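Local coordinates for amidohydrolase (Xanthomonas campestris pv. campestris, PDB 4DZH), which probably deaminates adenosine-type substrates such as 5'-methylthioadenosine, as a zinc-binding member of the ATZ/TRZ branch of the amidohydrolases, at residues Ala30-Asp35 / His396-Leu401; Leu389-Leu394 / Tyr403-His408. All coordinates share one frame; numbering follows the deposited sequence.

Contact 1: Ala30-Asp35 / His396-Leu401; sequences AVVLED and HVLSQL
Val32 meets the first turn of helix 397-403 with both its methyl groups, one for each of the helix residues Val397 and Leu398. CG2 lies against the branch point of Leu398, 3.8 Å from CG and slightly farther from CD2, and the two side chains run past each other in opposite directions. CG1 instead reaches Val397, where Val32 CG1 is 4.1 Å from CB and 4.2 Å from CG2; here the two side chains lie at a slant to each other. The split follows from the rotation about the CA-CB bond of Val32: with CG1 anti to the backbone N (chi1 180°), CG2 falls beside that N, and the two methyls separate toward neighbouring helix residues. Leu398 has a further partner at Ala30, whose backbone it touches: Leu398 CD1 stands 3.8 Å from Ala30 CA and 4.0 Å from Ala30 C. Leu398 thus touches the chain at two points, at Ala30, which has positive phi, and at the extended Val32. The contacts between side chains are apolar, and the patch is modest, 168 Å² summed over both sides, with Val397 buried and Ala30 exposed. The loop 30-35, between strands 22-23 and 36-41, is held to the first of these by backbone hydrogen bonding of Leu33 with Val23. Tyr22 of the same strand touches both Val32 and Val397, while Ala350 of helix 349-363 packs on Ala30 and Leu398, and Leu353 of that helix packs on Leu398.

Contact 2: Leu389-Leu394 / Tyr403-His408; sequences LETQPL and YAAGRH
The turn at Glu390-Thr391 approaches the chain leaving helix 397-403 at Ala404-Ala405, with the CA atoms of Thr391 and Ala405 6.1 Å apart. Residues 389-390 form a short 3-10 segment, and the bond from Gln392 N to Leu389 O (3.1 Å) closes the turn; on the other side Ala404 is the first residue to leave helical geometry. Thr391 carries the direct contact through its methyl. CG2 sits over the backbone of Ala405, 3.7 Å from CA and 3.8 Å from N, and Ala405 CB touches the same Thr391 CG2 at 4.1 Å. With chi1 at 45°, OG1 lies between the backbone N and the carbonyl carbon while CG2 is anti to that carbon, which turns the methyl to Ala405 and leaves the hydroxyl to bond Leu386 O and Gln409 NE2. Ala404 CB meets the carbonyl oxygen of Glu390 at 4.0 Å. Beyond the methyl contacts a water joins Glu390 to His408, donating to Glu390 OE1 over 2.8 Å and lying in the plane of the His408 ring at its edge, near NE2 at a separation so short that its exact length is doubtful. Glu390 OE2 makes a salt bridge to Arg130 of the second subunit. The carboxylate is therefore shared between water and the subunit interface; its charge might slightly favour a protonated imidazole, an effect that Arg130 would weaken. Direct contact between the two segments is thus a buried meeting of small methyls with backbone, while the polar coupling of Glu390 to His408 passes through a single water.

Both contacts belong to the same region around helix 397-403: contact 1 fixes its first turn to the loop 30-35, and contact 2 joins the chain entering the helix to the chain leaving it. The segments of contact 1 are 361 residues apart in sequence and their contact is partly exposed, whereas contact 2 is local and buried. Branched apolar side chains pack against one another in the first; in the second, small methyls meet backbone and a water links acid to imidazole. Gln400 ties the two together, its NE2 bonding to Pro393 O and its backbone O probably accepting from Ala405 N. Both contacts border the second subunit, away from the zinc sites.

Contact 1: Ala30-Asp35 / His396-Leu401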
ATOM      1  N   ALA A  30     -10.581 -19.171  -7.465  1.00 27.22           N
ATOM      2  CA  ALA A  30     -11.443 -18.093  -7.956  1.00 28.10           C
ATOM      3  C   ALA A  30     -12.891 -18.234  -7.548  1.00 31.95           C
ATOM      4  O   ALA A  30     -13.772 -17.597  -8.138  1.00 40.06           O
ATOM      5  CB  ALA A  30     -11.311 -17.898  -9.471  1.00 28.92           C
ATOM      6  N   VAL A  31     -13.138 -19.053  -6.536  1.00 31.40           N
ATOM      7  CA  VAL A  31     -14.489 -19.266  -6.036  1.00 30.25           C
ATOM      8  C   VAL A  31     -14.784 -18.481  -4.745  1.00 28.25           C
ATOM      9  O   VAL A  31     -13.964 -18.448  -3.808  1.00 26.12           O
ATOM     10  CB  VAL A  31     -14.776 -20.786  -5.878  1.00 38.74           C
ATOM     11  CG1 VAL A  31     -15.931 -21.055  -4.933  1.00 38.51           C
ATOM     12  CG2 VAL A  31     -15.036 -21.390  -7.251  1.00 38.04           C
ATOM     13  N   VAL A  32     -15.954 -17.850  -4.691  1.00 27.94           N
ATOM     14  CA  VAL A  32     -16.386 -17.206  -3.455  1.00 25.80           C
ATOM     15  C   VAL A  32     -17.731 -17.780  -2.976  1.00 26.98           C
ATOM     16  O   VAL A  32     -18.719 -17.737  -3.694  1.00 30.55           O
ATOM     17  CB  VAL A  32     -16.469 -15.660  -3.615  1.00 31.25           C
ATOM     18  CG1 VAL A  32     -16.929 -15.010  -2.323  1.00 31.51           C
ATOM     19  CG2 VAL A  32     -15.103 -15.107  -4.027  1.00 30.10           C
ATOM     20  N   LEU A  33     -17.748 -18.340  -1.774  1.00 29.63           N
ATOM     21  CA  LEU A  33     -18.961 -18.951  -1.253  1.00 30.78           C
ATOM     22  C   LEU A  33     -19.729 -17.959  -0.429  1.00 29.42           C
ATOM     23  O   LEU A  33     -19.341 -17.616   0.682  1.00 32.03           O
ATOM     24  CB  LEU A  33     -18.601 -20.150  -0.376  1.00 32.23           C
ATOM     25  CG  LEU A  33     -17.631 -21.125  -1.018  1.00 32.55           C
ATOM     26  CD1 LEU A  33     -17.205 -22.167   0.006  1.00 27.83           C
ATOM     27  CD2 LEU A  33     -18.306 -21.756  -2.235  1.00 37.89           C
ATOM     28  N   GLU A  34     -20.862 -17.523  -0.950  1.00 27.43           N
ATOM     29  CA  GLU A  34     -21.667 -16.560  -0.235  1.00 32.87           C
ATOM     30  C   GLU A  34     -22.475 -17.214   0.897  1.00 28.76           C
ATOM     31  O   GLU A  34     -23.032 -18.288   0.714  1.00 33.74           O
ATOM     32  CB  GLU A  34     -22.602 -15.902  -1.233  1.00 39.62           C
ATOM     33  CG  GLU A  34     -23.487 -14.847  -0.655  1.00 48.12           C
ATOM     34  CD  GLU A  34     -23.780 -13.757  -1.683  1.00 53.40           C
ATOM     35  OE1 GLU A  34     -23.642 -14.044  -2.897  1.00 54.88           O
ATOM     36  OE2 GLU A  34     -24.127 -12.622  -1.279  1.00 56.12           O
ATOM     37  N   ASP A  35     -22.537 -16.569   2.059  1.00 31.26           N
ATOM     38  CA  ASP A  35     -23.372 -17.038   3.175  1.00 32.56           C
ATOM     39  C   ASP A  35     -23.055 -18.472   3.592  1.00 33.67           C
ATOM     40  O   ASP A  35     -23.939 -19.345   3.587  1.00 30.79           O
ATOM     41  CB  ASP A  35     -24.871 -16.902   2.819  1.00 38.60           C
ATOM     42  CG  ASP A  35     -25.790 -16.991   4.045  1.00 47.16           C
ATOM     43  OD1 ASP A  35     -25.309 -16.803   5.189  1.00 46.39           O
ATOM     44  OD2 ASP A  35     -27.012 -17.226   3.862  1.00 53.67           O
ATOM     45  N   HIS A 396     -16.907  -7.219  -6.561  1.00 21.13           N
ATOM     46  CA  HIS A 396     -16.172  -8.519  -6.547  1.00 19.12           C
ATOM     47  C   HIS A 396     -15.324  -8.654  -5.290  1.00 23.62           C
ATOM     48  O   HIS A 396     -14.486  -7.793  -4.973  1.00 22.84           O
ATOM     49  CB  HIS A 396     -15.303  -8.671  -7.782  1.00 23.64           C
ATOM     50  CG  HIS A 396     -16.054  -8.519  -9.069  1.00 29.43           C
ATOM     51  ND1 HIS A 396     -16.725  -9.567  -9.667  1.00 35.84           N
ATOM     52  CD2 HIS A 396     -16.245  -7.442  -9.874  1.00 27.32           C
ATOM     53  CE1 HIS A 396     -17.289  -9.148 -10.787  1.00 35.77           C
ATOM     54  NE2 HIS A 396     -17.016  -7.864 -10.934  1.00 33.95           N
ATOM     55  N   VAL A 397     -15.538  -9.734  -4.564  1.00 22.56           N
ATOM     56  CA  VAL A 397     -14.889  -9.944  -3.277  1.00 20.30           C
ATOM     57  C   VAL A 397     -13.379 -10.170  -3.438  1.00 21.70           C
ATOM     58  O   VAL A 397     -12.584  -9.614  -2.682  1.00 16.48           O
ATOM     59  CB  VAL A 397     -15.518 -11.155  -2.551  1.00 22.36           C
ATOM     60  CG1 VAL A 397     -14.718 -11.553  -1.324  1.00 24.08           C
ATOM     61  CG2 VAL A 397     -16.968 -10.814  -2.176  1.00 23.60           C
ATOM     62  N   LEU A 398     -12.966 -10.980  -4.412  1.00 21.57           N
ATOM     63  CA  LEU A 398     -11.513 -11.215  -4.589  1.00 21.16           C
ATOM     64  C   LEU A 398     -10.779  -9.904  -4.946  1.00 19.87           C
ATOM     65  O   LEU A 398      -9.741  -9.592  -4.358  1.00 17.86           O
ATOM     66  CB  LEU A 398     -11.216 -12.305  -5.622  1.00 24.23           C
ATOM     67  CG  LEU A 398     -11.825 -13.628  -5.153  1.00 25.53           C
ATOM     68  CD1 LEU A 398     -11.615 -14.685  -6.215  1.00 26.81           C
ATOM     69  CD2 LEU A 398     -11.232 -14.072  -3.817  1.00 25.57           C
ATOM     70  N   SER A 399     -11.341  -9.149  -5.891  1.00 22.28           N
ATOM     71  CA  SER A 399     -10.856  -7.821  -6.244  1.00 22.66           C
ATOM     72  C   SER A 399     -10.728  -6.955  -5.011  1.00 18.33           C
ATOM     73  O   SER A 399      -9.741  -6.231  -4.834  1.00 20.23           O
ATOM     74  CB  SER A 399     -11.898  -7.113  -7.133  1.00 27.30           C
ATOM     75  OG  SER A 399     -11.823  -7.573  -8.467  1.00 28.89           O
ATOM     76  N   GLN A 400     -11.762  -6.968  -4.186  1.00 16.90           N
ATOM     77  CA  GLN A 400     -11.773  -6.116  -3.005  1.00 16.69           C
ATOM     78  C   GLN A 400     -10.689  -6.451  -2.007  1.00 19.32           C
ATOM     79  O   GLN A 400     -10.084  -5.568  -1.399  1.00 17.22           O
ATOM     80  CB  GLN A 400     -13.136  -6.183  -2.332  1.00 16.53           C
ATOM     81  CG  GLN A 400     -13.595  -4.781  -1.960  1.00 19.48           C
ATOM     82  CD  GLN A 400     -14.160  -4.049  -3.156  1.00 13.63           C
ATOM     83  OE1 GLN A 400     -13.587  -4.015  -4.249  1.00 21.17           O
ATOM     84  NE2 GLN A 400     -15.378  -3.464  -2.946  1.00 17.49           N
ATOM     85  N   LEU A 401     -10.423  -7.744  -1.836  1.00 16.48           N
ATOM     86  CA  LEU A 401      -9.417  -8.143  -0.859  1.00 14.02           C
ATOM     87  C   LEU A 401      -8.023  -7.723  -1.305  1.00 17.53           C
ATOM     88  O   LEU A 401      -7.163  -7.370  -0.467  1.00 19.84           O
ATOM     89  CB  LEU A 401      -9.437  -9.667  -0.708  1.00 12.86           C
ATOM     90  CG  LEU A 401     -10.649 -10.094   0.110  1.00 13.92           C
ATOM     91  CD1 LEU A 401     -10.773 -11.649   0.030  1.00 19.64           C
ATOM     92  CD2 LEU A 401     -10.567  -9.679   1.538  1.00 18.49           C
TER

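Contact 2: Leu389-Leu394 / Tyr403-His408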
ATOM      1  N   LEU A 389     -16.873   1.434   4.371  1.00 18.05           N
ATOM      2  CA  LEU A 389     -17.170   2.107   3.142  1.00 14.19           C
ATOM      3  C   LEU A 389     -15.990   2.028   2.143  1.00 12.95           C
ATOM      4  O   LEU A 389     -16.187   2.146   0.932  1.00 15.89           O
ATOM      5  CB  LEU A 389     -17.570   3.566   3.433  1.00 17.45           C
ATOM      6  CG  LEU A 389     -16.607   4.501   4.118  1.00 20.42           C
ATOM      7  CD1 LEU A 389     -15.828   5.199   3.023  1.00 19.65           C
ATOM      8  CD2 LEU A 389     -17.378   5.523   4.923  1.00 21.45           C
ATOM      9  N   GLU A 390     -14.796   1.848   2.690  1.00 14.56           N
ATOM     10  CA  GLU A 390     -13.589   1.680   1.864  1.00 16.13           C
ATOM     11  C   GLU A 390     -13.698   0.460   0.965  1.00 17.52           C
ATOM     12  O   GLU A 390     -13.026   0.383  -0.088  1.00 16.48           O
ATOM     13  CB  GLU A 390     -12.346   1.555   2.740  1.00 18.89           C
ATOM     14  CG  GLU A 390     -11.845   2.905   3.302  1.00 19.06           C
ATOM     15  CD  GLU A 390     -12.676   3.362   4.495  1.00 20.28           C
ATOM     16  OE1 GLU A 390     -13.393   2.527   5.083  1.00 17.34           O
ATOM     17  OE2 GLU A 390     -12.614   4.560   4.837  1.00 19.01           O
ATOM     18  N   THR A 391     -14.539  -0.483   1.361  1.00 16.00           N
ATOM     19  CA  THR A 391     -14.705  -1.675   0.537  1.00 17.76           C
ATOM     20  C   THR A 391     -16.131  -1.811  -0.015  1.00 19.89           C
ATOM     21  O   THR A 391     -16.602  -2.906  -0.335  1.00 17.48           O
ATOM     22  CB  THR A 391     -14.227  -2.962   1.270  1.00 16.72           C
ATOM     23  OG1 THR A 391     -14.702  -2.983   2.587  1.00 17.63           O
ATOM     24  CG2 THR A 391     -12.686  -2.969   1.366  1.00 17.69           C
ATOM     25  N   GLN A 392     -16.789  -0.667  -0.212  1.00 17.69           N
ATOM     26  CA  GLN A 392     -18.124  -0.639  -0.801  1.00 19.50           C
ATOM     27  C   GLN A 392     -18.117   0.306  -1.992  1.00 18.39           C
ATOM     28  O   GLN A 392     -17.309   1.254  -1.995  1.00 18.36           O
ATOM     29  CB  GLN A 392     -19.105  -0.128   0.268  1.00 16.89           C
ATOM     30  CG  GLN A 392     -19.363  -1.148   1.405  1.00 17.44           C
ATOM     31  CD  GLN A 392     -20.198  -2.326   0.897  1.00 21.45           C
ATOM     32  OE1 GLN A 392     -21.155  -2.107   0.152  1.00 24.69           O
ATOM     33  NE2 GLN A 392     -19.833  -3.588   1.267  1.00 22.72           N
ATOM     34  N   PRO A 393     -18.981   0.083  -3.024  1.00 21.17           N
ATOM     35  CA  PRO A 393     -19.820  -1.114  -3.186  1.00 20.61           C
ATOM     36  C   PRO A 393     -18.920  -2.315  -3.406  1.00 20.69           C
ATOM     37  O   PRO A 393     -17.782  -2.175  -3.902  1.00 20.70           O
ATOM     38  CB  PRO A 393     -20.546  -0.868  -4.508  1.00 19.91           C
ATOM     39  CG  PRO A 393     -19.702   0.039  -5.242  1.00 26.69           C
ATOM     40  CD  PRO A 393     -19.040   0.921  -4.227  1.00 20.21           C
ATOM     41  N   LEU A 394     -19.479  -3.470  -3.105  1.00 18.26           N
ATOM     42  CA  LEU A 394     -18.748  -4.728  -3.243  1.00 17.78           C
ATOM     43  C   LEU A 394     -19.149  -5.401  -4.549  1.00 19.22           C
ATOM     44  O   LEU A 394     -20.085  -6.235  -4.574  1.00 25.99           O
ATOM     45  CB  LEU A 394     -19.105  -5.584  -2.029  1.00 19.61           C
ATOM     46  CG  LEU A 394     -18.262  -6.846  -1.791  1.00 23.20           C
ATOM     47  CD1 LEU A 394     -16.810  -6.490  -1.723  1.00 21.78           C
ATOM     48  CD2 LEU A 394     -18.700  -7.539  -0.524  1.00 25.20           C
ATOM     49  N   TYR A 403      -7.258  -5.240  -3.982  1.00 15.01           N
ATOM     50  CA  TYR A 403      -7.033  -3.890  -4.464  1.00 14.03           C
ATOM     51  C   TYR A 403      -7.659  -2.804  -3.620  1.00 13.21           C
ATOM     52  O   TYR A 403      -7.473  -1.597  -3.927  1.00 13.50           O
ATOM     53  CB  TYR A 403      -7.538  -3.746  -5.896  1.00 15.74           C
ATOM     54  CG  TYR A 403      -6.871  -4.691  -6.908  1.00 17.12           C
ATOM     55  CD1 TYR A 403      -5.491  -4.673  -7.116  1.00 17.21           C
ATOM     56  CD2 TYR A 403      -7.633  -5.612  -7.632  1.00 19.94           C
ATOM     57  CE1 TYR A 403      -4.877  -5.530  -8.024  1.00 18.09           C
ATOM     58  CE2 TYR A 403      -7.022  -6.493  -8.545  1.00 19.39           C
ATOM     59  CZ  TYR A 403      -5.645  -6.437  -8.732  1.00 20.37           C
ATOM     60  OH  TYR A 403      -5.014  -7.276  -9.633  1.00 19.56           O
ATOM     61  N   ALA A 404      -8.420  -3.157  -2.605  1.00 12.28           N
ATOM     62  CA  ALA A 404      -9.054  -2.094  -1.782  1.00 12.88           C
ATOM     63  C   ALA A 404      -8.995  -2.296  -0.255  1.00 13.68           C
ATOM     64  O   ALA A 404      -8.913  -1.305   0.503  1.00 16.29           O
ATOM     65  CB  ALA A 404     -10.531  -1.871  -2.210  1.00 17.29           C
ATOM     66  N   ALA A 405      -9.085  -3.539   0.229  1.00 14.22           N
ATOM     67  CA  ALA A 405      -9.087  -3.782   1.653  1.00 17.65           C
ATOM     68  C   ALA A 405      -7.772  -3.380   2.265  1.00 16.30           C
ATOM     69  O   ALA A 405      -6.686  -3.697   1.721  1.00 19.81           O
ATOM     70  CB  ALA A 405      -9.336  -5.267   1.918  1.00 15.84           C
ATOM     71  N   GLY A 406      -7.842  -2.701   3.403  1.00 16.63           N
ATOM     72  CA  GLY A 406      -6.666  -2.464   4.205  1.00 16.52           C
ATOM     73  C   GLY A 406      -6.542  -3.444   5.350  1.00 17.07           C
ATOM     74  O   GLY A 406      -7.520  -4.049   5.782  1.00 17.55           O
ATOM     75  N   ARG A 407      -5.343  -3.592   5.884  1.00 15.02           N
ATOM     76  CA  ARG A 407      -5.120  -4.567   6.929  1.00 17.64           C
ATOM     77  C   ARG A 407      -5.899  -4.280   8.239  1.00 16.49           C
ATOM     78  O   ARG A 407      -6.097  -5.194   9.065  1.00 16.27           O
ATOM     79  CB  ARG A 407      -3.632  -4.702   7.214  1.00 16.88           C
ATOM     80  CG  ARG A 407      -3.014  -3.462   7.704  1.00 12.88           C
ATOM     81  CD  ARG A 407      -1.676  -3.862   8.298  1.00 14.59           C
ATOM     82  NE  ARG A 407      -0.884  -2.666   8.565  1.00 15.23           N
ATOM     83  CZ  ARG A 407       0.369  -2.684   9.009  1.00 14.02           C
ATOM     84  NH1 ARG A 407       1.015  -3.860   9.335  1.00 13.69           N
ATOM     85  NH2 ARG A 407       0.985  -1.478   9.131  1.00 15.24           N
ATOM     86  N   HIS A 408      -6.348  -3.034   8.411  1.00 16.63           N
ATOM     87  CA  HIS A 408      -7.083  -2.683   9.623  1.00 16.25           C
ATOM     88  C   HIS A 408      -8.498  -3.217   9.518  1.00 20.18           C
ATOM     89  O   HIS A 408      -9.235  -3.170  10.517  1.00 17.88           O
ATOM     90  CB  HIS A 408      -7.119  -1.166   9.766  1.00 16.10           C
ATOM     91  CG  HIS A 408      -7.838  -0.502   8.635  1.00 19.64           C
ATOM     92  ND1 HIS A 408      -7.253  -0.275   7.402  1.00 24.32           N
ATOM     93  CD2 HIS A 408      -9.109  -0.034   8.536  1.00 24.42           C
ATOM     94  CE1 HIS A 408      -8.127   0.313   6.595  1.00 22.54           C
ATOM     95  NE2 HIS A 408      -9.261   0.471   7.259  1.00 30.44           N
TER
HETATM   96  O   HOH W   1     -11.668   0.930   6.664  1.00 34.15           O